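Long-range contact in benzyl alcohol dehydrogenase (Acinetobacter calcoaceticus, PDB 1F8F), which probably oxidises benzyl alcohol to benzaldehyde with NAD, as a zinc-containing member of the alcohol dehydrogenase family: residues L342-A354 and R359-A371. Numbering follows the deposited sequence.
Unlike the reference sequence in segment 359-371: Arg359 (reference His).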
ATOM      1  N   LEU A 342       7.964 -25.312  20.423  1.00 28.62           N
ATOM      2  CA  LEU A 342       9.375 -25.315  20.023  1.00 29.29           C
ATOM      3  C   LEU A 342      10.305 -25.332  21.240  1.00 30.38           C
ATOM      4  O   LEU A 342      11.552 -25.291  21.139  1.00 31.49           O
ATOM      5  CB  LEU A 342       9.604 -24.020  19.223  1.00 28.77           C
ATOM      6  CG  LEU A 342       8.562 -23.670  18.168  1.00 31.96           C
ATOM      7  CD1 LEU A 342       8.837 -22.332  17.454  1.00 30.75           C
ATOM      8  CD2 LEU A 342       8.463 -24.740  17.081  1.00 29.03           C
ATOM      9  N   VAL A 343       9.742 -25.280  22.447  1.00 27.85           N
ATOM     10  CA  VAL A 343      10.539 -25.052  23.639  1.00 30.58           C
ATOM     11  C   VAL A 343      10.998 -26.175  24.534  1.00 29.84           C
ATOM     12  O   VAL A 343      10.130 -27.002  24.830  1.00 29.75           O
ATOM     13  CB  VAL A 343       9.716 -24.011  24.480  1.00 29.72           C
ATOM     14  CG1 VAL A 343      10.126 -23.831  25.903  1.00 29.52           C
ATOM     15  CG2 VAL A 343       9.896 -22.659  23.728  1.00 30.29           C
ATOM     16  N   LYS A 344      12.248 -26.081  25.037  1.00 28.35           N
ATOM     17  CA  LYS A 344      12.706 -27.015  26.074  1.00 31.78           C
ATOM     18  C   LYS A 344      13.501 -26.266  27.161  1.00 30.71           C
ATOM     19  O   LYS A 344      14.398 -25.465  26.877  1.00 27.93           O
ATOM     20  CB  LYS A 344      13.535 -28.157  25.497  1.00 35.48           C
ATOM     21  CG  LYS A 344      14.097 -29.152  26.494  1.00 40.83           C
ATOM     22  CD  LYS A 344      15.158 -30.072  25.886  1.00 44.50           C
ATOM     23  CE  LYS A 344      15.516 -31.321  26.671  1.00 45.33           C
ATOM     24  NZ  LYS A 344      16.183 -31.003  27.971  1.00 47.65           N
ATOM     25  N   PHE A 345      13.165 -26.441  28.433  1.00 29.61           N
ATOM     26  CA  PHE A 345      13.776 -25.762  29.566  1.00 31.01           C
ATOM     27  C   PHE A 345      15.048 -26.394  30.119  1.00 30.81           C
ATOM     28  O   PHE A 345      15.143 -27.616  30.203  1.00 32.05           O
ATOM     29  CB  PHE A 345      12.750 -25.671  30.698  1.00 31.31           C
ATOM     30  CG  PHE A 345      11.568 -24.781  30.487  1.00 33.44           C
ATOM     31  CD1 PHE A 345      11.669 -23.407  30.524  1.00 32.36           C
ATOM     32  CD2 PHE A 345      10.291 -25.330  30.310  1.00 33.42           C
ATOM     33  CE1 PHE A 345      10.567 -22.576  30.350  1.00 32.46           C
ATOM     34  CE2 PHE A 345       9.182 -24.517  30.133  1.00 33.85           C
ATOM     35  CZ  PHE A 345       9.317 -23.125  30.145  1.00 33.54           C
ATOM     36  N   TYR A 346      16.092 -25.662  30.456  1.00 31.56           N
ATOM     37  CA  TYR A 346      17.324 -26.137  31.039  1.00 31.68           C
ATOM     38  C   TYR A 346      17.613 -25.395  32.343  1.00 33.93           C
ATOM     39  O   TYR A 346      17.164 -24.242  32.362  1.00 33.58           O
ATOM     40  CB  TYR A 346      18.451 -25.801  30.045  1.00 31.51           C
ATOM     41  CG  TYR A 346      18.435 -26.563  28.737  1.00 32.58           C
ATOM     42  CD1 TYR A 346      17.566 -26.232  27.701  1.00 33.01           C
ATOM     43  CD2 TYR A 346      19.302 -27.628  28.560  1.00 32.44           C
ATOM     44  CE1 TYR A 346      17.567 -26.937  26.509  1.00 32.47           C
ATOM     45  CE2 TYR A 346      19.295 -28.350  27.375  1.00 31.87           C
ATOM     46  CZ  TYR A 346      18.430 -28.002  26.347  1.00 32.72           C
ATOM     47  OH  TYR A 346      18.436 -28.745  25.172  1.00 29.22           O
ATOM     48  N   ALA A 347      18.382 -25.906  33.298  1.00 30.90           N
ATOM     49  CA  ALA A 347      18.772 -25.115  34.464  1.00 31.10           C
ATOM     50  C   ALA A 347      19.877 -24.111  34.140  1.00 31.78           C
ATOM     51  O   ALA A 347      20.708 -24.360  33.224  1.00 31.79           O
ATOM     52  CB  ALA A 347      19.306 -26.080  35.534  1.00 30.22           C
ATOM     53  N   PHE A 348      20.046 -23.022  34.906  1.00 31.62           N
ATOM     54  CA  PHE A 348      21.098 -22.044  34.686  1.00 32.35           C
ATOM     55  C   PHE A 348      22.493 -22.648  34.592  1.00 33.60           C
ATOM     56  O   PHE A 348      23.259 -22.344  33.685  1.00 31.58           O
ATOM     57  CB  PHE A 348      21.080 -20.982  35.793  1.00 35.06           C
ATOM     58  CG  PHE A 348      21.697 -19.654  35.444  1.00 33.51           C
ATOM     59  CD1 PHE A 348      22.051 -19.329  34.145  1.00 33.83           C
ATOM     60  CD2 PHE A 348      21.873 -18.691  36.420  1.00 32.63           C
ATOM     61  CE1 PHE A 348      22.608 -18.098  33.822  1.00 34.11           C
ATOM     62  CE2 PHE A 348      22.430 -17.456  36.127  1.00 32.66           C
ATOM     63  CZ  PHE A 348      22.804 -17.160  34.829  1.00 34.18           C
ATOM     64  N   ASP A 349      22.780 -23.659  35.435  1.00 33.79           N
ATOM     65  CA  ASP A 349      24.064 -24.338  35.386  1.00 34.49           C
ATOM     66  C   ASP A 349      24.121 -25.309  34.222  1.00 34.97           C
ATOM     67  O   ASP A 349      25.134 -26.014  34.120  1.00 34.63           O
ATOM     68  CB  ASP A 349      24.416 -24.987  36.731  1.00 32.34           C
ATOM     69  CG  ASP A 349      23.502 -26.102  37.159  1.00 34.37           C
ATOM     70  OD1 ASP A 349      22.765 -26.729  36.364  1.00 31.24           O
ATOM     71  OD2 ASP A 349      23.463 -26.431  38.374  1.00 34.90           O
ATOM     72  N   GLU A 350      23.141 -25.402  33.319  1.00 35.27           N
ATOM     73  CA  GLU A 350      23.252 -26.253  32.144  1.00 36.12           C
ATOM     74  C   GLU A 350      23.305 -25.417  30.858  1.00 35.81           C
ATOM     75  O   GLU A 350      23.218 -25.912  29.731  1.00 34.84           O
ATOM     76  CB  GLU A 350      22.119 -27.266  32.049  1.00 38.18           C
ATOM     77  CG  GLU A 350      21.824 -28.078  33.303  1.00 40.79           C
ATOM     78  CD  GLU A 350      20.498 -28.808  33.290  1.00 42.70           C
ATOM     79  OE1 GLU A 350      19.461 -28.298  32.807  1.00 41.38           O
ATOM     80  OE2 GLU A 350      20.486 -29.977  33.769  1.00 45.88           O
ATOM     81  N   ILE A 351      23.567 -24.131  30.968  1.00 36.61           N
ATOM     82  CA  ILE A 351      23.582 -23.186  29.855  1.00 37.33           C
ATOM     83  C   ILE A 351      24.543 -23.596  28.758  1.00 38.90           C
ATOM     84  O   ILE A 351      24.077 -23.563  27.603  1.00 39.77           O
ATOM     85  CB  ILE A 351      23.744 -21.750  30.371  1.00 36.62           C
ATOM     86  CG1 ILE A 351      23.451 -20.754  29.227  1.00 35.33           C
ATOM     87  CG2 ILE A 351      25.161 -21.557  30.919  1.00 34.58           C
ATOM     88  CD1 ILE A 351      23.763 -19.306  29.551  1.00 34.73           C
ATOM     89  N   ASN A 352      25.748 -24.088  28.978  1.00 38.94           N
ATOM     90  CA  ASN A 352      26.629 -24.631  27.947  1.00 40.51           C
ATOM     91  C   ASN A 352      26.097 -25.820  27.148  1.00 41.29           C
ATOM     92  O   ASN A 352      26.462 -26.025  25.988  1.00 40.76           O
ATOM     93  CB  ASN A 352      27.957 -25.125  28.561  1.00 38.80           C
ATOM     94  CG  ASN A 352      28.763 -23.870  28.857  1.00 41.31           C
ATOM     95  OD1 ASN A 352      29.078 -23.142  27.887  1.00 39.34           O
ATOM     96  ND2 ASN A 352      28.959 -23.706  30.166  1.00 39.38           N
ATOM     97  N   GLN A 353      25.260 -26.655  27.752  1.00 40.71           N
ATOM     98  CA  GLN A 353      24.586 -27.774  27.142  1.00 40.01           C
ATOM     99  C   GLN A 353      23.404 -27.290  26.280  1.00 38.23           C
ATOM    100  O   GLN A 353      23.076 -27.893  25.276  1.00 37.25           O
ATOM    101  CB  GLN A 353      23.963 -28.744  28.158  1.00 39.22           C
ATOM    102  CG  GLN A 353      23.328 -29.947  27.457  1.00 41.46           C
ATOM    103  CD  GLN A 353      24.350 -31.009  27.125  1.00 40.93           C
ATOM    104  OE1 GLN A 353      25.016 -31.411  28.081  1.00 44.65           O
ATOM    105  NE2 GLN A 353      24.446 -31.451  25.882  1.00 40.24           N
ATOM    106  N   ALA A 354      22.833 -26.152  26.679  1.00 38.84           N
ATOM    107  CA  ALA A 354      21.750 -25.598  25.864  1.00 39.28           C
ATOM    108  C   ALA A 354      22.348 -25.160  24.516  1.00 38.37           C
ATOM    109  O   ALA A 354      21.730 -25.453  23.483  1.00 36.59           O
ATOM    110  CB  ALA A 354      21.004 -24.509  26.599  1.00 37.32           C
ATOM    111  N   ARG A 359      22.786 -26.307  18.387  1.00 58.17           N
ATOM    112  CA  ARG A 359      23.669 -26.551  17.246  1.00 59.98           C
ATOM    113  C   ARG A 359      23.479 -27.935  16.653  1.00 58.82           C
ATOM    114  O   ARG A 359      23.563 -28.024  15.418  1.00 59.88           O
ATOM    115  CB  ARG A 359      25.101 -26.230  17.622  1.00 62.08           C
ATOM    116  CG  ARG A 359      26.172 -26.850  16.756  1.00 65.54           C
ATOM    117  CD  ARG A 359      27.502 -26.129  16.916  1.00 69.29           C
ATOM    118  NE  ARG A 359      28.172 -26.018  15.612  1.00 71.67           N
ATOM    119  CZ  ARG A 359      29.197 -25.214  15.350  1.00 72.75           C
ATOM    120  NH1 ARG A 359      29.673 -24.436  16.313  1.00 72.78           N
ATOM    121  NH2 ARG A 359      29.764 -25.168  14.137  1.00 74.26           N
ATOM    122  N   LYS A 360      23.200 -29.016  17.359  1.00 56.67           N
ATOM    123  CA  LYS A 360      22.974 -30.303  16.714  1.00 55.29           C
ATOM    124  C   LYS A 360      21.533 -30.464  16.214  1.00 52.42           C
ATOM    125  O   LYS A 360      21.251 -31.465  15.545  1.00 50.38           O
ATOM    126  CB  LYS A 360      23.322 -31.512  17.594  1.00 55.93           C
ATOM    127  CG  LYS A 360      24.787 -31.591  18.016  1.00 57.13           C
ATOM    128  CD  LYS A 360      24.976 -32.622  19.117  1.00 58.55           C
ATOM    129  CE  LYS A 360      26.382 -32.679  19.699  1.00 59.37           C
ATOM    130  NZ  LYS A 360      26.401 -33.269  21.079  1.00 58.48           N
ATOM    131  N   GLY A 361      20.622 -29.542  16.492  1.00 48.66           N
ATOM    132  CA  GLY A 361      19.265 -29.609  16.036  1.00 45.19           C
ATOM    133  C   GLY A 361      18.274 -30.396  16.854  1.00 43.96           C
ATOM    134  O   GLY A 361      17.126 -30.474  16.387  1.00 41.41           O
ATOM    135  N   ILE A 362      18.597 -30.929  18.048  1.00 42.72           N
ATOM    136  CA  ILE A 362      17.546 -31.617  18.802  1.00 42.14           C
ATOM    137  C   ILE A 362      16.693 -30.596  19.551  1.00 40.11           C
ATOM    138  O   ILE A 362      15.537 -30.873  19.843  1.00 41.10           O
ATOM    139  CB  ILE A 362      17.942 -32.705  19.811  1.00 43.12           C
ATOM    140  CG1 ILE A 362      19.037 -32.226  20.764  1.00 43.00           C
ATOM    141  CG2 ILE A 362      18.338 -34.019  19.144  1.00 43.23           C
ATOM    142  CD1 ILE A 362      18.448 -31.717  22.062  1.00 42.79           C
ATOM    143  N   THR A 363      17.251 -29.440  19.871  1.00 37.50           N
ATOM    144  CA  THR A 363      16.467 -28.429  20.581  1.00 35.92           C
ATOM    145  C   THR A 363      16.263 -27.220  19.674  1.00 34.26           C
ATOM    146  O   THR A 363      17.259 -26.543  19.347  1.00 32.24           O
ATOM    147  CB  THR A 363      17.167 -27.986  21.878  1.00 35.87           C
ATOM    148  OG1 THR A 363      17.167 -29.095  22.801  1.00 35.80           O
ATOM    149  CG2 THR A 363      16.499 -26.812  22.556  1.00 35.43           C
ATOM    150  N   LEU A 364      14.988 -26.929  19.446  1.00 32.09           N
ATOM    151  CA  LEU A 364      14.565 -25.823  18.603  1.00 31.25           C
ATOM    152  C   LEU A 364      14.780 -24.474  19.299  1.00 29.63           C
ATOM    153  O   LEU A 364      15.425 -23.600  18.745  1.00 28.70           O
ATOM    154  CB  LEU A 364      13.107 -25.881  18.170  1.00 30.53           C
ATOM    155  CG  LEU A 364      12.647 -26.757  17.009  1.00 30.34           C
ATOM    156  CD1 LEU A 364      13.068 -26.138  15.681  1.00 28.68           C
ATOM    157  CD2 LEU A 364      13.193 -28.177  17.115  1.00 28.30           C
ATOM    158  N   LYS A 365      14.212 -24.331  20.476  1.00 29.49           N
ATOM    159  CA  LYS A 365      14.335 -23.120  21.282  1.00 29.75           C
ATOM    160  C   LYS A 365      14.583 -23.387  22.766  1.00 25.78           C
ATOM    161  O   LYS A 365      13.640 -23.468  23.550  1.00 25.88           O
ATOM    162  CB  LYS A 365      13.061 -22.235  21.092  1.00 28.34           C
ATOM    163  CG  LYS A 365      12.938 -21.047  22.017  1.00 27.68           C
ATOM    164  CD  LYS A 365      14.128 -20.080  21.861  1.00 32.08           C
ATOM    165  CE  LYS A 365      14.193 -19.446  20.478  1.00 31.06           C
ATOM    166  NZ  LYS A 365      15.403 -18.554  20.314  1.00 30.96           N
ATOM    167  N   PRO A 366      15.812 -23.321  23.213  1.00 26.88           N
ATOM    168  CA  PRO A 366      16.135 -23.432  24.659  1.00 26.17           C
ATOM    169  C   PRO A 366      15.717 -22.211  25.441  1.00 25.93           C
ATOM    170  O   PRO A 366      15.669 -21.080  24.921  1.00 24.17           O
ATOM    171  CB  PRO A 366      17.633 -23.628  24.686  1.00 25.45           C
ATOM    172  CG  PRO A 366      18.154 -23.648  23.264  1.00 27.93           C
ATOM    173  CD  PRO A 366      17.037 -23.098  22.392  1.00 25.40           C
ATOM    174  N   ILE A 367      15.379 -22.327  26.715  1.00 27.39           N
ATOM    175  CA  ILE A 367      15.008 -21.314  27.686  1.00 23.88           C
ATOM    176  C   ILE A 367      15.719 -21.574  29.017  1.00 27.69           C
ATOM    177  O   ILE A 367      15.690 -22.685  29.563  1.00 26.10           O
ATOM    178  CB  ILE A 367      13.525 -21.123  27.962  1.00 23.04           C
ATOM    179  CG1 ILE A 367      12.719 -20.851  26.678  1.00 21.82           C
ATOM    180  CG2 ILE A 367      13.366 -19.911  28.903  1.00 18.67           C
ATOM    181  CD1 ILE A 367      11.263 -20.458  26.850  1.00 18.15           C
ATOM    182  N   ILE A 368      16.697 -20.720  29.328  1.00 28.64           N
ATOM    183  CA  ILE A 368      17.489 -20.833  30.549  1.00 29.72           C
ATOM    184  C   ILE A 368      16.643 -20.329  31.706  1.00 31.24           C
ATOM    185  O   ILE A 368      16.333 -19.123  31.805  1.00 30.20           O
ATOM    186  CB  ILE A 368      18.848 -20.076  30.413  1.00 29.51           C
ATOM    187  CG1 ILE A 368      19.617 -20.497  29.193  1.00 28.31           C
ATOM    188  CG2 ILE A 368      19.750 -20.393  31.630  1.00 27.19           C
ATOM    189  CD1 ILE A 368      19.659 -19.770  27.891  1.00 36.23           C
ATOM    190  N   LYS A 369      16.208 -21.214  32.592  1.00 33.16           N
ATOM    191  CA  LYS A 369      15.492 -20.841  33.820  1.00 34.78           C
ATOM    192  C   LYS A 369      16.503 -20.280  34.833  1.00 32.67           C
ATOM    193  O   LYS A 369      17.494 -20.952  35.072  1.00 31.37           O
ATOM    194  CB  LYS A 369      14.747 -21.947  34.522  1.00 35.70           C
ATOM    195  CG  LYS A 369      13.413 -22.350  33.935  1.00 39.97           C
ATOM    196  CD  LYS A 369      12.792 -23.415  34.879  1.00 44.82           C
ATOM    197  CE  LYS A 369      11.741 -24.198  34.103  1.00 48.37           C
ATOM    198  NZ  LYS A 369      10.616 -24.647  34.977  1.00 49.85           N
ATOM    199  N   ILE A 370      16.267 -19.075  35.292  1.00 33.91           N
ATOM    200  CA  ILE A 370      17.154 -18.301  36.131  1.00 36.43           C
ATOM    201  C   ILE A 370      16.661 -18.044  37.550  1.00 38.05           C
ATOM    202  O   ILE A 370      17.371 -18.428  38.472  1.00 34.89           O
ATOM    203  CB  ILE A 370      17.458 -16.994  35.380  1.00 36.26           C
ATOM    204  CG1 ILE A 370      18.310 -17.338  34.151  1.00 37.25           C
ATOM    205  CG2 ILE A 370      18.178 -15.998  36.284  1.00 35.49           C
ATOM    206  CD1 ILE A 370      18.542 -16.225  33.153  1.00 35.21           C
ATOM    207  N   ALA A 371      15.460 -17.507  37.741  1.00 40.87           N
ATOM    208  CA  ALA A 371      14.832 -17.371  39.038  1.00 45.10           C
ATOM    209  C   ALA A 371      14.404 -18.767  39.535  1.00 47.81           C
ATOM    210  O   ALA A 371      14.309 -19.700  38.684  1.00 49.74           O
ATOM    211  CB  ALA A 371      13.551 -16.545  38.991  1.00 44.21           C
ATOM    212  OXT ALA A 371      14.089 -18.898  40.738  1.00 48.17           O
TER
HETATM  213  O   HOH W   1      13.071 -27.788  20.883  1.00 45.56           O
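Tyr346 meets Thr363 at its ring edge, in plane, where Thr363 OG1 donates to Tyr346 OH (2.7 Å), and Pro366 alongside, with CB 3.8 Å from Tyr346 CE1. The hydroxyl is also hydrogen-bonded to Asp357 in the intervening helix, so two polar partners fix the end of the ring. Ala354 CB sits over the centre of one ring face, 3.8 Å above its plane, and also meets Pro366 CB, closing the floor of the hollow; Lys344 runs extended and bends only at its last torsion, bringing NZ over the opposite face, offset toward the rim. Further along this face of the strand pair, Ile351 CG1 rides against Ile368 CG1, while Ile368 CG2 presses on Phe348 CD1 at 3.6 Å. Phe348 swings its ring away from its own N (chi1 -157°), which brings it against Ile370 CG1, centred over one face.

The other face of the strand pair carries Val343, Phe345, Ile367 and Lys369. Ile367 fills the gap between its neighbours, CD1 against Val343 CG1 (3.7 Å) and CB beside Phe345 CD1. Lys369 lays CE over the Phe345 ring in a CH-pi contact, and NZ continues above the same ring as a cation-pi partner, 4.7 Å from its centroid.

Between the faces runs a parallel ladder, with Tyr346 N bonded to Ile367 O and Lys369 N to Tyr346 O; at its start, Leu342 O takes Lys365 N. Strand 343-347, helix 351-360 and strand 365-369 thus form a beta-alpha-beta unit. Lys365 NZ is hydrogen-bonded to Met43 O and salt-bridged to Glu66, its side chain about 5 Å from the bound NAD and about 6 Å from a zinc ion. Strand 365-369 also pairs antiparallel with strand 33-42, and Leu342 and Leu364 pack on helices 201-213 and 225-234 of the Rossmann domain.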